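Local coordinates for protein yeast glycogen phosphorylase (PDB 1YGP) that belongs to the carbohydrate phosphorylase family of the GT-B clan and holds a bound pyridoxal-5'-phosphate, at residues N618-M629 with V642-F653. Numbering follows the deposited sequence.
Sequences NVFGIIYRYLAM and VARKYPRKVSIF. Unlike the reference sequence in segment 642-653: R644 (reference Lys).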
# COMPACT_ATOMS: atom_id res chain seq x y z
N ASN A 618 -32.77 -22.10 17.56
CA ASN A 618 -32.28 -23.19 16.73
C ASN A 618 -31.37 -24.12 17.52
O ASN A 618 -31.52 -25.34 17.42
CB ASN A 618 -31.54 -22.59 15.56
CG ASN A 618 -30.99 -23.58 14.56
OD1 ASN A 618 -31.17 -24.78 14.64
ND2 ASN A 618 -30.26 -23.11 13.56
N VAL A 619 -30.48 -23.56 18.36
CA VAL A 619 -29.60 -24.38 19.18
C VAL A 619 -30.43 -25.15 20.23
O VAL A 619 -30.22 -26.36 20.41
CB VAL A 619 -28.52 -23.54 19.94
CG1 VAL A 619 -27.44 -24.48 20.42
CG2 VAL A 619 -27.78 -22.58 19.06
N PHE A 620 -31.41 -24.51 20.89
CA PHE A 620 -32.25 -25.21 21.87
C PHE A 620 -32.98 -26.37 21.22
O PHE A 620 -33.15 -27.44 21.83
CB PHE A 620 -33.25 -24.24 22.50
CG PHE A 620 -32.60 -23.15 23.32
CD1 PHE A 620 -31.31 -23.28 23.83
CD2 PHE A 620 -33.29 -21.96 23.54
CE1 PHE A 620 -30.72 -22.22 24.53
CE2 PHE A 620 -32.70 -20.90 24.24
CZ PHE A 620 -31.41 -21.03 24.74
N GLY A 621 -33.35 -26.20 19.97
CA GLY A 621 -33.93 -27.28 19.21
C GLY A 621 -32.90 -28.38 18.99
O GLY A 621 -33.29 -29.55 19.07
N ILE A 622 -31.60 -28.07 18.72
CA ILE A 622 -30.58 -29.11 18.50
C ILE A 622 -30.38 -29.91 19.76
O ILE A 622 -30.51 -31.13 19.70
CB ILE A 622 -29.16 -28.61 18.09
CG1 ILE A 622 -29.22 -28.04 16.70
CG2 ILE A 622 -28.16 -29.76 18.06
CD1 ILE A 622 -27.85 -27.67 16.15
N ILE A 623 -30.08 -29.22 20.86
CA ILE A 623 -29.91 -29.89 22.14
C ILE A 623 -31.14 -30.73 22.43
O ILE A 623 -30.93 -31.90 22.73
CB ILE A 623 -29.69 -28.90 23.29
CG1 ILE A 623 -28.43 -28.06 23.06
CG2 ILE A 623 -29.51 -29.68 24.58
CD1 ILE A 623 -28.27 -26.93 24.09
N TYR A 624 -32.38 -30.23 22.29
CA TYR A 624 -33.58 -31.03 22.53
C TYR A 624 -33.52 -32.34 21.77
O TYR A 624 -33.63 -33.40 22.39
CB TYR A 624 -34.87 -30.28 22.10
CG TYR A 624 -36.10 -31.20 22.12
CD1 TYR A 624 -36.72 -31.52 23.33
CD2 TYR A 624 -36.52 -31.82 20.93
CE1 TYR A 624 -37.76 -32.45 23.35
CE2 TYR A 624 -37.55 -32.75 20.95
CZ TYR A 624 -38.16 -33.06 22.16
OH TYR A 624 -39.19 -33.99 22.16
N ARG A 625 -33.35 -32.32 20.45
CA ARG A 625 -33.28 -33.53 19.67
C ARG A 625 -32.20 -34.42 20.25
O ARG A 625 -32.52 -35.55 20.60
CB ARG A 625 -32.97 -33.18 18.22
CG ARG A 625 -32.79 -34.41 17.32
CD ARG A 625 -32.24 -34.02 15.97
NE ARG A 625 -33.25 -34.04 14.93
CZ ARG A 625 -33.09 -34.86 13.88
NH1 ARG A 625 -32.02 -35.68 13.79
NH2 ARG A 625 -33.97 -34.83 12.89
N TYR A 626 -30.97 -33.94 20.48
CA TYR A 626 -29.88 -34.75 21.03
C TYR A 626 -30.27 -35.44 22.35
O TYR A 626 -30.05 -36.64 22.55
CB TYR A 626 -28.66 -33.87 21.26
CG TYR A 626 -27.48 -34.60 21.86
CD1 TYR A 626 -26.85 -35.61 21.12
CD2 TYR A 626 -27.00 -34.25 23.13
CE1 TYR A 626 -25.72 -36.26 21.65
CE2 TYR A 626 -25.88 -34.89 23.66
CZ TYR A 626 -25.25 -35.89 22.91
OH TYR A 626 -24.11 -36.50 23.41
N LEU A 627 -30.86 -34.69 23.27
CA LEU A 627 -31.32 -35.22 24.54
C LEU A 627 -32.37 -36.31 24.34
O LEU A 627 -32.34 -37.35 25.01
CB LEU A 627 -31.86 -34.07 25.37
CG LEU A 627 -31.12 -33.71 26.65
CD1 LEU A 627 -29.61 -33.98 26.56
CD2 LEU A 627 -31.44 -32.26 26.91
N ALA A 628 -33.26 -36.12 23.39
CA ALA A 628 -34.27 -37.10 23.07
C ALA A 628 -33.63 -38.36 22.48
O ALA A 628 -33.97 -39.48 22.88
CB ALA A 628 -35.23 -36.48 22.08
N MET A 629 -32.63 -38.23 21.61
CA MET A 629 -31.96 -39.36 20.98
C MET A 629 -31.26 -40.23 22.00
O MET A 629 -31.44 -41.45 22.06
CB MET A 629 -30.88 -38.93 20.02
CG MET A 629 -31.24 -37.98 18.92
SD MET A 629 -29.73 -37.76 17.96
CE MET A 629 -30.29 -38.63 16.52
N VAL A 642 -34.00 -45.30 16.81
CA VAL A 642 -33.73 -43.89 17.10
C VAL A 642 -33.65 -43.15 15.76
O VAL A 642 -34.42 -42.22 15.51
CB VAL A 642 -32.40 -43.78 17.89
CG1 VAL A 642 -32.06 -42.33 18.23
CG2 VAL A 642 -32.55 -44.52 19.21
N ALA A 643 -32.78 -43.59 14.86
CA ALA A 643 -32.67 -43.05 13.52
C ALA A 643 -33.98 -42.96 12.79
O ALA A 643 -34.20 -42.00 12.05
CB ALA A 643 -31.76 -43.90 12.67
N ARG A 644 -34.89 -43.91 12.95
CA ARG A 644 -36.19 -43.82 12.30
C ARG A 644 -36.95 -42.60 12.80
O ARG A 644 -37.70 -42.00 12.03
CB ARG A 644 -37.05 -45.06 12.59
N LYS A 645 -36.79 -42.22 14.07
CA LYS A 645 -37.46 -41.05 14.61
C LYS A 645 -36.72 -39.73 14.42
O LYS A 645 -37.34 -38.68 14.24
CB LYS A 645 -37.73 -41.21 16.11
CG LYS A 645 -39.12 -41.74 16.39
CD LYS A 645 -39.64 -41.18 17.72
CE LYS A 645 -39.73 -39.64 17.76
NZ LYS A 645 -40.67 -39.07 16.81
N TYR A 646 -35.40 -39.74 14.53
CA TYR A 646 -34.59 -38.54 14.41
C TYR A 646 -33.56 -38.90 13.36
O TYR A 646 -32.51 -39.46 13.66
CB TYR A 646 -33.88 -38.22 15.74
CG TYR A 646 -34.83 -37.97 16.89
CD1 TYR A 646 -35.59 -36.81 16.90
CD2 TYR A 646 -34.97 -38.92 17.90
CE1 TYR A 646 -36.52 -36.59 17.92
CE2 TYR A 646 -35.90 -38.71 18.92
CZ TYR A 646 -36.67 -37.54 18.92
OH TYR A 646 -37.60 -37.32 19.92
N PRO A 647 -33.82 -38.66 12.08
CA PRO A 647 -32.89 -39.05 11.04
C PRO A 647 -31.71 -38.09 10.87
O PRO A 647 -31.77 -36.92 11.27
CB PRO A 647 -33.81 -39.18 9.84
CG PRO A 647 -35.22 -39.04 10.35
CD PRO A 647 -35.05 -38.12 11.54
N ARG A 648 -30.69 -38.60 10.16
CA ARG A 648 -29.41 -37.96 9.83
C ARG A 648 -29.47 -36.53 9.28
O ARG A 648 -30.01 -36.27 8.19
CB ARG A 648 -28.73 -38.93 8.88
CG ARG A 648 -27.28 -38.65 8.60
CD ARG A 648 -26.59 -39.87 8.01
NE ARG A 648 -26.05 -40.74 9.05
CZ ARG A 648 -26.58 -41.92 9.37
NH1 ARG A 648 -27.66 -42.41 8.75
NH2 ARG A 648 -26.00 -42.62 10.35
N LYS A 649 -28.85 -35.64 10.05
CA LYS A 649 -28.91 -34.20 9.87
C LYS A 649 -27.54 -33.61 10.18
O LYS A 649 -26.74 -34.22 10.90
CB LYS A 649 -29.93 -33.64 10.85
CG LYS A 649 -30.52 -32.25 10.71
CD LYS A 649 -31.19 -31.96 12.04
CE LYS A 649 -32.22 -30.82 12.03
NZ LYS A 649 -33.47 -31.14 11.34
N VAL A 650 -27.24 -32.45 9.61
CA VAL A 650 -26.04 -31.66 9.87
C VAL A 650 -26.58 -30.24 9.99
O VAL A 650 -27.21 -29.72 9.05
CB VAL A 650 -25.01 -31.65 8.71
CG1 VAL A 650 -23.84 -30.76 9.10
CG2 VAL A 650 -24.43 -33.00 8.45
N SER A 651 -26.40 -29.65 11.15
CA SER A 651 -26.75 -28.25 11.30
C SER A 651 -25.50 -27.38 11.04
O SER A 651 -24.43 -27.54 11.65
CB SER A 651 -27.26 -28.02 12.69
OG SER A 651 -28.38 -28.87 12.97
N ILE A 652 -25.62 -26.47 10.08
CA ILE A 652 -24.54 -25.61 9.65
C ILE A 652 -24.84 -24.21 10.18
O ILE A 652 -25.88 -23.63 9.85
CB ILE A 652 -24.49 -25.66 8.11
CG1 ILE A 652 -24.18 -27.07 7.59
CG2 ILE A 652 -23.44 -24.68 7.63
CD1 ILE A 652 -22.73 -27.53 7.83
N PHE A 653 -24.00 -23.64 11.05
CA PHE A 653 -24.20 -22.28 11.52
C PHE A 653 -23.04 -21.44 11.01
O PHE A 653 -21.91 -21.92 10.86
CB PHE A 653 -24.20 -22.21 13.05
CG PHE A 653 -25.41 -22.82 13.73
CD1 PHE A 653 -25.49 -24.21 13.94
CD2 PHE A 653 -26.43 -22.00 14.22
CE1 PHE A 653 -26.57 -24.76 14.64
CE2 PHE A 653 -27.50 -22.57 14.92
CZ PHE A 653 -27.58 -23.95 15.13
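A beta-alpha-beta crossover brings R625, on helix 615-634, against K649, at the start of strand 649-654; helices 615-634 and 639-645 lie in the connection between strand 601-606 and this parallel neighbour, and segment 618-629 runs back at 154° to 649-653. R625 CG stands anti to the backbone N (chi1 176°), and a bend at chi3 turns the guanidinium toward the turn before the strand. There NH1, standing above the carbonyl plane, donates to P647 O at 2.8 Å, the oxygen lying near the guanidinium plane, while NH2 adds a weak second bond at 3.4 Å. One guanidinium face meets Y646 CB, offset toward the rim; the opposite face carries K649 CD over its centre, 3.9 Å above. The Y646 ring runs alongside R625 CG and M629 CG, with A628 CB 3.6 Å from its CZ. I622 CD1 reaches the F653 ring edge, 3.5 Å from CE1. The N618 amide approaches that ring obliquely, the planes 28° apart, while ND2 hydrogen-bonds to Q605 OE1. R625 NH2 and K649 NZ are 4.0 Å apart, but D835 forms a salt bridge to R625 and long, weak ion pairs run from K649 to D835 and D603. This acidic surrounding probably offsets the like charges.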